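Local coordinates for type III secretion system effector protein ExoU (Pseudomonas fluorescens, PDB 4QMK) that probably acts as a patatin-like phospholipase delivered by type III secretion and directed to the host plasma membrane through phosphatidylinositol 4,5-bisphosphate binding, at residues Met84-Glu89 / His413-Ala418; Thr384-Ser389 / Arg419-Gly424; Gln481-Ala486 / Ala504-Asn509; Ala488-Thr493 / Val498-Leu503. One frame throughout, in Å; residues are numbered along the deposited sequence.

Interaction 1. Residues Met84-Glu89 / His413-Ala418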
# COMPACT_ATOMS: atom_id res chain seq x y z
N MET A 84 -30.24 17.67 11.74
CA MET A 84 -29.06 17.82 12.55
C MET A 84 -28.03 18.71 11.80
O MET A 84 -27.39 19.59 12.40
CB MET A 84 -28.53 16.43 12.91
CG MET A 84 -27.26 16.41 13.70
SD MET A 84 -25.84 16.40 12.63
CE MET A 84 -26.12 14.80 11.85
N VAL A 85 -27.90 18.51 10.50
CA VAL A 85 -26.97 19.33 9.74
C VAL A 85 -27.47 20.79 9.56
O VAL A 85 -26.66 21.74 9.52
CB VAL A 85 -26.75 18.76 8.35
CG1 VAL A 85 -25.76 19.62 7.56
CG2 VAL A 85 -26.29 17.32 8.47
N GLN A 86 -28.79 20.96 9.44
CA GLN A 86 -29.35 22.28 9.37
C GLN A 86 -28.97 23.04 10.63
O GLN A 86 -28.42 24.14 10.56
CB GLN A 86 -30.86 22.22 9.18
CG GLN A 86 -31.29 21.66 7.85
CD GLN A 86 -32.66 21.00 7.90
OE1 GLN A 86 -33.51 21.37 8.72
NE2 GLN A 86 -32.91 20.07 6.99
N ALA A 87 -29.23 22.42 11.77
CA ALA A 87 -28.88 23.00 13.10
C ALA A 87 -27.42 23.36 13.21
O ALA A 87 -27.10 24.40 13.72
CB ALA A 87 -29.24 22.04 14.21
N LEU A 88 -26.51 22.51 12.73
CA LEU A 88 -25.08 22.86 12.82
C LEU A 88 -24.70 24.08 11.99
O LEU A 88 -24.00 24.98 12.47
CB LEU A 88 -24.19 21.69 12.41
CG LEU A 88 -24.11 20.59 13.46
CD1 LEU A 88 -23.45 19.38 12.83
CD2 LEU A 88 -23.33 21.05 14.67
N GLU A 89 -25.20 24.14 10.76
CA GLU A 89 -24.84 25.18 9.81
C GLU A 89 -25.46 26.50 10.23
O GLU A 89 -24.78 27.52 10.32
CB GLU A 89 -25.31 24.77 8.42
CG GLU A 89 -24.49 25.33 7.27
CD GLU A 89 -25.06 24.90 5.94
OE1 GLU A 89 -26.18 25.36 5.59
OE2 GLU A 89 -24.39 24.12 5.23
N HIS A 413 -41.07 16.81 8.78
CA HIS A 413 -41.39 16.98 10.18
C HIS A 413 -40.29 16.40 11.13
O HIS A 413 -39.89 17.03 12.13
CB HIS A 413 -42.73 16.35 10.54
CG HIS A 413 -43.05 16.49 12.01
ND1 HIS A 413 -43.51 17.68 12.55
CD2 HIS A 413 -42.85 15.65 13.06
CE1 HIS A 413 -43.63 17.55 13.86
NE2 HIS A 413 -43.23 16.33 14.20
N LEU A 414 -39.85 15.18 10.82
CA LEU A 414 -38.87 14.50 11.62
C LEU A 414 -37.58 15.29 11.58
O LEU A 414 -36.94 15.54 12.62
CB LEU A 414 -38.67 13.09 11.11
CG LEU A 414 -38.10 12.17 12.16
CD1 LEU A 414 -39.17 11.88 13.20
CD2 LEU A 414 -37.58 10.89 11.53
N GLN A 415 -37.25 15.77 10.39
CA GLN A 415 -36.07 16.59 10.21
C GLN A 415 -36.16 17.86 11.04
O GLN A 415 -35.18 18.30 11.63
CB GLN A 415 -35.88 16.90 8.74
CG GLN A 415 -35.49 15.65 7.95
CD GLN A 415 -35.52 15.84 6.47
OE1 GLN A 415 -35.82 16.93 5.99
NE2 GLN A 415 -35.18 14.79 5.73
N ALA A 416 -37.33 18.46 11.10
CA ALA A 416 -37.50 19.67 11.93
C ALA A 416 -37.43 19.35 13.45
O ALA A 416 -37.07 20.19 14.21
CB ALA A 416 -38.80 20.39 11.56
N GLN A 417 -37.80 18.14 13.87
CA GLN A 417 -37.68 17.73 15.27
C GLN A 417 -36.21 17.59 15.66
O GLN A 417 -35.78 18.00 16.75
CB GLN A 417 -38.34 16.40 15.46
CG GLN A 417 -39.83 16.44 15.34
CD GLN A 417 -40.49 16.67 16.67
OE1 GLN A 417 -40.99 17.76 16.95
NE2 GLN A 417 -40.45 15.64 17.52
N ALA A 418 -35.45 16.98 14.77
CA ALA A 418 -34.04 16.82 14.94
C ALA A 418 -33.35 18.18 15.03
O ALA A 418 -32.50 18.42 15.92
CB ALA A 418 -33.47 16.03 13.79
O HOH W 1 -36.00 19.39 6.36

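Interaction 2. Residues Thr384-Ser389 / Arg419-Gly424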
# COMPACT_ATOMS: atom_id res chain seq x y z
N THR A 384 -29.82 12.93 21.51
CA THR A 384 -30.75 11.85 21.12
C THR A 384 -31.91 12.39 20.28
O THR A 384 -32.78 13.08 20.77
CB THR A 384 -31.29 11.14 22.38
OG1 THR A 384 -30.17 10.61 23.13
CG2 THR A 384 -32.21 10.03 22.01
N LEU A 385 -31.89 12.08 18.99
CA LEU A 385 -32.90 12.58 18.10
C LEU A 385 -34.20 11.84 18.40
O LEU A 385 -34.23 10.64 18.44
CB LEU A 385 -32.47 12.37 16.65
CG LEU A 385 -31.16 13.01 16.21
CD1 LEU A 385 -31.05 12.88 14.70
CD2 LEU A 385 -31.05 14.47 16.62
N PRO A 386 -35.28 12.59 18.63
CA PRO A 386 -36.56 11.96 18.94
C PRO A 386 -37.25 11.35 17.71
O PRO A 386 -37.22 11.91 16.63
CB PRO A 386 -37.39 13.14 19.46
CG PRO A 386 -36.87 14.30 18.68
CD PRO A 386 -35.39 14.05 18.54
N LEU A 387 -37.88 10.20 17.91
CA LEU A 387 -38.60 9.51 16.83
C LEU A 387 -40.11 9.51 17.02
O LEU A 387 -40.83 9.08 16.13
CB LEU A 387 -38.08 8.07 16.67
CG LEU A 387 -36.65 7.99 16.12
CD1 LEU A 387 -36.09 6.58 16.22
CD2 LEU A 387 -36.61 8.49 14.68
N ASN A 388 -40.58 10.02 18.16
CA ASN A 388 -42.00 9.99 18.51
C ASN A 388 -42.57 11.34 18.96
O ASN A 388 -42.02 12.00 19.87
CB ASN A 388 -42.22 8.98 19.63
CG ASN A 388 -43.68 8.85 20.01
OD1 ASN A 388 -44.57 8.83 19.14
ND2 ASN A 388 -43.94 8.79 21.28
N SER A 389 -43.68 11.75 18.34
CA SER A 389 -44.37 13.02 18.66
C SER A 389 -45.84 13.01 18.16
O SER A 389 -46.30 12.02 17.58
CB SER A 389 -43.62 14.21 18.02
OG SER A 389 -43.60 14.13 16.59
N ARG A 419 -33.75 19.08 14.13
CA ARG A 419 -33.16 20.41 14.05
C ARG A 419 -33.31 21.11 15.38
O ARG A 419 -32.34 21.68 15.92
CB ARG A 419 -33.82 21.22 12.95
CG ARG A 419 -33.30 22.63 12.77
CD ARG A 419 -34.16 23.40 11.77
NE ARG A 419 -33.54 24.65 11.34
CZ ARG A 419 -33.69 25.19 10.13
NH1 ARG A 419 -34.42 24.60 9.18
NH2 ARG A 419 -33.08 26.33 9.85
N GLN A 420 -34.52 21.05 15.91
CA GLN A 420 -34.78 21.67 17.19
C GLN A 420 -33.98 21.05 18.34
O GLN A 420 -33.46 21.78 19.16
CB GLN A 420 -36.24 21.56 17.53
CG GLN A 420 -37.11 22.46 16.72
CD GLN A 420 -38.55 22.36 17.14
OE1 GLN A 420 -38.96 21.38 17.81
NE2 GLN A 420 -39.34 23.35 16.75
N THR A 421 -33.89 19.72 18.38
CA THR A 421 -33.27 19.02 19.46
C THR A 421 -31.79 19.38 19.51
O THR A 421 -31.26 19.77 20.53
CB THR A 421 -33.47 17.51 19.29
OG1 THR A 421 -34.86 17.20 19.40
CG2 THR A 421 -32.77 16.74 20.38
N VAL A 422 -31.15 19.30 18.37
CA VAL A 422 -29.76 19.60 18.25
C VAL A 422 -29.46 21.07 18.56
O VAL A 422 -28.47 21.36 19.30
CB VAL A 422 -29.28 19.24 16.87
CG1 VAL A 422 -27.89 19.78 16.62
CG2 VAL A 422 -29.31 17.73 16.72
N SER A 423 -30.27 22.00 18.02
CA SER A 423 -30.15 23.42 18.36
C SER A 423 -30.24 23.55 19.88
O SER A 423 -29.46 24.28 20.48
CB SER A 423 -31.28 24.28 17.74
OG SER A 423 -30.99 24.64 16.41
N GLY A 424 -31.19 22.84 20.49
CA GLY A 424 -31.36 22.90 21.94
C GLY A 424 -30.11 22.39 22.63
O GLY A 424 -29.62 22.97 23.58

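Interaction 3. Residues Gln481-Ala486 / Ala504-Asn509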
# COMPACT_ATOMS: atom_id res chain seq x y z
N GLN A 481 11.03 27.43 17.84
CA GLN A 481 11.17 27.84 16.43
C GLN A 481 12.61 27.67 15.98
O GLN A 481 12.86 27.08 14.93
CB GLN A 481 10.69 29.25 16.24
CG GLN A 481 10.72 29.69 14.78
CD GLN A 481 9.85 28.82 13.88
OE1 GLN A 481 8.65 28.71 14.10
NE2 GLN A 481 10.45 28.24 12.82
N ALA A 482 13.58 28.12 16.77
CA ALA A 482 15.02 27.95 16.43
C ALA A 482 15.34 26.47 16.24
O ALA A 482 16.12 26.09 15.40
CB ALA A 482 15.94 28.58 17.50
N LEU A 483 14.76 25.62 17.05
CA LEU A 483 15.03 24.18 16.96
C LEU A 483 14.48 23.66 15.68
O LEU A 483 15.15 22.91 14.98
CB LEU A 483 14.42 23.40 18.13
CG LEU A 483 14.68 21.92 18.10
CD1 LEU A 483 16.17 21.69 18.16
CD2 LEU A 483 13.99 21.24 19.26
N ASP A 484 13.23 24.02 15.38
CA ASP A 484 12.62 23.58 14.13
C ASP A 484 13.49 24.02 12.94
O ASP A 484 13.74 23.24 12.02
CB ASP A 484 11.21 24.14 13.97
CG ASP A 484 10.54 23.67 12.70
OD1 ASP A 484 10.20 22.46 12.60
OD2 ASP A 484 10.34 24.49 11.81
N THR A 485 13.97 25.26 12.99
CA THR A 485 14.81 25.79 11.92
C THR A 485 16.09 24.99 11.76
O THR A 485 16.49 24.67 10.65
CB THR A 485 15.16 27.27 12.14
OG1 THR A 485 14.01 28.08 11.87
CG2 THR A 485 16.30 27.71 11.22
N ALA A 486 16.75 24.69 12.86
CA ALA A 486 17.99 23.93 12.77
C ALA A 486 17.78 22.55 12.14
O ALA A 486 18.65 22.07 11.46
CB ALA A 486 18.63 23.81 14.13
N ALA A 504 22.72 21.22 18.19
CA ALA A 504 23.22 21.15 19.55
C ALA A 504 22.99 22.49 20.20
O ALA A 504 22.65 22.55 21.38
CB ALA A 504 24.71 20.85 19.57
N SER A 505 23.19 23.57 19.47
CA SER A 505 23.04 24.89 20.07
C SER A 505 21.61 25.15 20.46
O SER A 505 21.34 25.57 21.60
CB SER A 505 23.64 26.01 19.18
OG SER A 505 23.21 27.29 19.65
N ALA A 506 20.68 24.89 19.55
CA ALA A 506 19.24 25.01 19.88
C ALA A 506 18.80 24.11 21.04
O ALA A 506 17.95 24.51 21.81
CB ALA A 506 18.38 24.74 18.68
N LEU A 507 19.37 22.94 21.22
CA LEU A 507 18.99 22.12 22.40
C LEU A 507 19.55 22.70 23.70
O LEU A 507 18.88 22.68 24.76
CB LEU A 507 19.35 20.61 22.25
CG LEU A 507 18.59 19.88 21.13
CD1 LEU A 507 19.34 18.64 20.64
CD2 LEU A 507 17.16 19.56 21.57
N ARG A 508 20.77 23.20 23.63
CA ARG A 508 21.36 23.82 24.78
C ARG A 508 20.48 24.98 25.19
O ARG A 508 20.22 25.15 26.38
CB ARG A 508 22.78 24.31 24.51
CG ARG A 508 23.84 23.21 24.48
CD ARG A 508 25.26 23.81 24.55
NE ARG A 508 25.50 24.76 23.44
CZ ARG A 508 25.95 24.41 22.24
NH1 ARG A 508 26.22 23.14 21.94
NH2 ARG A 508 26.13 25.34 21.31
N ASN A 509 20.03 25.78 24.22
CA ASN A 509 19.27 26.93 24.55
C ASN A 509 17.98 26.55 25.18
O ASN A 509 17.69 27.01 26.30
CB ASN A 509 19.12 27.82 23.34
CG ASN A 509 20.42 28.58 23.01
OD1 ASN A 509 21.34 28.69 23.82
ND2 ASN A 509 20.49 29.10 21.83

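Interaction 4. Residues Ala488-Thr493 / Val498-Leu503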
# COMPACT_ATOMS: atom_id res chain seq x y z
N ALA A 488 15.31 21.84 9.88
CA ALA A 488 15.15 22.19 8.45
C ALA A 488 16.50 22.40 7.76
O ALA A 488 16.71 21.89 6.69
CB ALA A 488 14.28 23.44 8.29
N GLU A 489 17.40 23.15 8.40
CA GLU A 489 18.76 23.39 7.90
C GLU A 489 19.53 22.11 7.67
O GLU A 489 20.12 21.93 6.63
CB GLU A 489 19.59 24.22 8.90
CG GLU A 489 19.03 25.59 9.31
CD GLU A 489 19.11 26.64 8.23
OE1 GLU A 489 19.76 26.36 7.20
OE2 GLU A 489 18.52 27.75 8.41
N ALA A 490 19.57 21.23 8.65
CA ALA A 490 20.27 19.95 8.52
C ALA A 490 19.69 19.08 7.41
O ALA A 490 20.42 18.30 6.80
CB ALA A 490 20.24 19.18 9.85
N ASN A 491 18.37 19.18 7.18
CA ASN A 491 17.70 18.40 6.12
C ASN A 491 17.99 18.90 4.71
O ASN A 491 17.72 18.18 3.75
CB ASN A 491 16.18 18.32 6.34
CG ASN A 491 15.79 17.32 7.44
OD1 ASN A 491 16.44 16.29 7.63
ND2 ASN A 491 14.71 17.61 8.15
N GLN A 492 18.51 20.13 4.60
CA GLN A 492 18.94 20.68 3.32
C GLN A 492 20.22 20.02 2.83
O GLN A 492 20.58 20.17 1.66
CB GLN A 492 19.20 22.18 3.41
CG GLN A 492 17.97 23.03 3.64
CD GLN A 492 18.32 24.48 3.98
OE1 GLN A 492 19.42 24.97 3.67
NE2 GLN A 492 17.37 25.18 4.58
N THR A 493 20.93 19.31 3.73
CA THR A 493 22.17 18.61 3.35
C THR A 493 22.06 17.08 3.43
O THR A 493 22.88 16.38 2.86
CB THR A 493 23.39 19.05 4.20
OG1 THR A 493 23.51 18.21 5.35
CG2 THR A 493 23.27 20.52 4.63
N VAL A 498 21.29 14.27 11.86
CA VAL A 498 22.39 14.22 12.82
C VAL A 498 22.38 15.49 13.64
O VAL A 498 21.75 16.49 13.28
CB VAL A 498 23.76 14.06 12.13
CG1 VAL A 498 23.82 12.73 11.38
CG2 VAL A 498 24.04 15.24 11.20
N ILE A 499 23.06 15.45 14.77
CA ILE A 499 23.12 16.60 15.63
C ILE A 499 24.23 17.49 15.15
O ILE A 499 25.39 17.35 15.55
CB ILE A 499 23.26 16.18 17.11
CG1 ILE A 499 22.01 15.37 17.52
CG2 ILE A 499 23.41 17.41 17.99
CD1 ILE A 499 22.21 14.47 18.72
N THR A 500 23.87 18.39 14.24
CA THR A 500 24.79 19.38 13.71
C THR A 500 25.14 20.38 14.82
O THR A 500 24.50 20.38 15.87
CB THR A 500 24.12 20.15 12.56
OG1 THR A 500 22.99 20.86 13.06
CG2 THR A 500 23.66 19.21 11.47
N PRO A 501 26.14 21.25 14.59
CA PRO A 501 26.45 22.25 15.63
C PRO A 501 25.27 23.20 15.96
O PRO A 501 25.04 23.53 17.13
CB PRO A 501 27.63 23.03 15.05
CG PRO A 501 27.87 22.50 13.68
CD PRO A 501 27.20 21.17 13.59
N LYS A 502 24.57 23.65 14.93
CA LYS A 502 23.46 24.59 15.12
C LYS A 502 22.30 23.92 15.88
O LYS A 502 21.55 24.58 16.61
CB LYS A 502 23.03 25.13 13.75
CG LYS A 502 22.00 26.26 13.81
CD LYS A 502 21.74 26.88 12.43
CE LYS A 502 22.82 27.87 12.03
NZ LYS A 502 22.68 28.23 10.60
N LEU A 503 22.17 22.61 15.75
CA LEU A 503 21.13 21.86 16.44
C LEU A 503 21.48 21.63 17.92
O LEU A 503 20.64 21.78 18.80
CB LEU A 503 20.90 20.52 15.74
CG LEU A 503 19.59 19.85 16.08
CD1 LEU A 503 18.51 20.63 15.37
CD2 LEU A 503 19.57 18.40 15.64

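Interaction 1. Residues Met84-Glu89 / His413-Ala418
Met-84 and Gln-86, on the helix that follows the glycine-rich loop of the patatin-like fold, meet Ala-418 and Gln-415 on helix 408-431. In patatin-like enzymes that loop probably supplies the oxyanion hole. Ala-418 makes the close backbone approach. Its methyl CB lies 4.2 Å from Met-84 N, and the two CA atoms are 5.6 Å apart. The far end of the Met-84 side chain leads away from segment 413-418, and the contact falls to its backbone N. Here a methyl faces main chain. The second part of the contact is polar. Gln-86 NE2 and Gln-415 OE1 stand 4.4 Å apart, too far for a direct bond, and one water sits between them. The water accepts from Gln-86 NE2 at 3.2 Å and donates to Gln-415 OE1, though the length of that second bond is doubtful. Other partners hold the two amides. Gln-415 NE2 bonds to Asn-127 OD1 and to Ile-79 O, which is consistent with OE1 being turned to the water. Gln-86 NE2 also bonds to Thr-123 OG1 of helix 119-127. Leu-385 of the neighbouring strand touches Ala-418. The chemistry is thus a small apolar touch beside a water-bridged amide pair. Between the two segments the amides are linked only through water, while each NE2 also has direct partners outside them.

Interaction 2. Residues Thr384-Ser389 / Arg419-Gly424
The Thr-421 hydroxyl lies against the CD-CG edge of the Pro-386 ring. OG1 lies 3.3 Å from Pro-386 CD and 3.6 Å from Pro-386 CG. The methyl CG2 of the same threonine sits beside the strand backbone, 3.7 Å from Thr-384 O. One torsion explains both touches. With chi1 at -65°, OG1 stays next to the backbone N and anti to the carbonyl carbon, while CG2 is anti to the backbone N. In that position OG1 also bonds to Gln-417 O, one turn earlier in helix 408-431. The deeper half of the contact is apolar. Leu-385 and Val-422 cross at a slant, and Leu-385 CD2 meets Val-422 CG2 at 3.7 Å. Val-422 also touches Ala-87 of helix 81-90. The contact lays helix 408-431 against strand 382-389 of the mixed sheet. That strand runs next to strand 332-337, and Leu-385 makes backbone bonds with Lys-336 and Glu-338. Pro-386 lies where the strand is interrupted, and its ring nitrogen carries no hydrogen to donate. Farther round the helix, Arg-419 forms a salt bridge with Glu-90, so helix 408-431 joins the sheet to helix 81-90. Only van der Waals contacts link the segments here. The Thr-421 hydroxyl donates to Gln-417 O in its own helix, and the side facing Pro-386 meets carbon. The chemistry implies an interface set by shape, with a buried Leu-Val pair and a partly exposed Thr-Pro touch.

Interaction 3. Residues Gln481-Ala486 / Ala504-Asn509
Leu-483 and Ala-506 form the tight part of an antiparallel helical hairpin made by helices 464-491 and 501-513. The axes of the short segments run at 163° and come within 8.9 Å. Ala-506 sits at the closest point, with its CA 5.2 Å from Leu-483 CA. Its methyl CB points at the partner helix and meets Leu-483 CD1 at 3.8 Å. This near approach of the backbones is consistent with the small side chain. Leu-483 has CG anti to its backbone N (chi1 -179°), which swings CD1 round to the gap between the helices. From there it touches both Ala-506 and Leu-507. Leu-503, Leu-510, Phe-535 and Leu-538 also press on Leu-483, the last two from helix 533-544, so this side belongs to the core of the helical bundle.

The other side is loose. Ala-482 is exposed, and its nearest approach is its carbonyl oxygen, 4.2 Å from Ala-506 CB. Asp-484 is a separate tie, toward helix 533-544. It packs on Phe-535, and its OD1 takes bonds from Gln-532 NE2 and Asn-534 ND2. The last touch is between leucine methyls at the buried edge, where Leu-483 CD1 lies 4.1 Å from Leu-507 CD2.

Interaction 4. Residues Ala488-Thr493 / Val498-Leu503
Ala-490 and Thr-500 meet at the turn of the helical hairpin between helices 464-491 and 501-513. Ala-490 CB touches Thr-500 CG2 at 3.8 Å, methyl against methyl. Beside them, Glu-489 CG and Lys-502 CD approach to 4.3 Å at the solvent side. Their charged ends are not in contact, with Glu-489 OE2 4.7 Å from Lys-502 NZ. At that distance the opposite charges may still attract weakly.

The next shell explains why the threonine methyl is there. Thr-500 is the N-cap of helix 501-513. Its chi1 of 63° places OG1 between the backbone N and the carbonyl carbon, where it accepts a weak, bent bond from Leu-503 N. CG2 is then left anti to the carbonyl carbon, on the side of Ala-490. Just before the cap, an inverse gamma turn centred on Ile-499 turns the chain into the helix.

Farther out, Leu-503 packs on Ala-486 and Ile-487 of the first helix. Asn-491 ND2 bonds to Gln-537 OE1, linking this arm to helix 533-544. On the loop side, Thr-493 OG1 donates a weak bond to Ala-490 O at 3.4 Å.

Overall arrangement
The four contacts form two pairs on opposite sides of the chain's centre. Interactions 1 and 2 share helix 408-431. Their centres are 8 Å apart, and their segments alternate along the chain. Interactions 3 and 4 share both arms of one hairpin, with interaction 4 nested inside the loop that interaction 3 closes. Centres of interactions 1 and 3 are 51 Å apart. Interactions 1 and 3 are buried, one pairing a methyl contact with a water-bridged amide pair, the other mainly alkyl. Interactions 2 and 4 are partly buried, and in each a threonine touches carbon while its hydroxyl bonds locally.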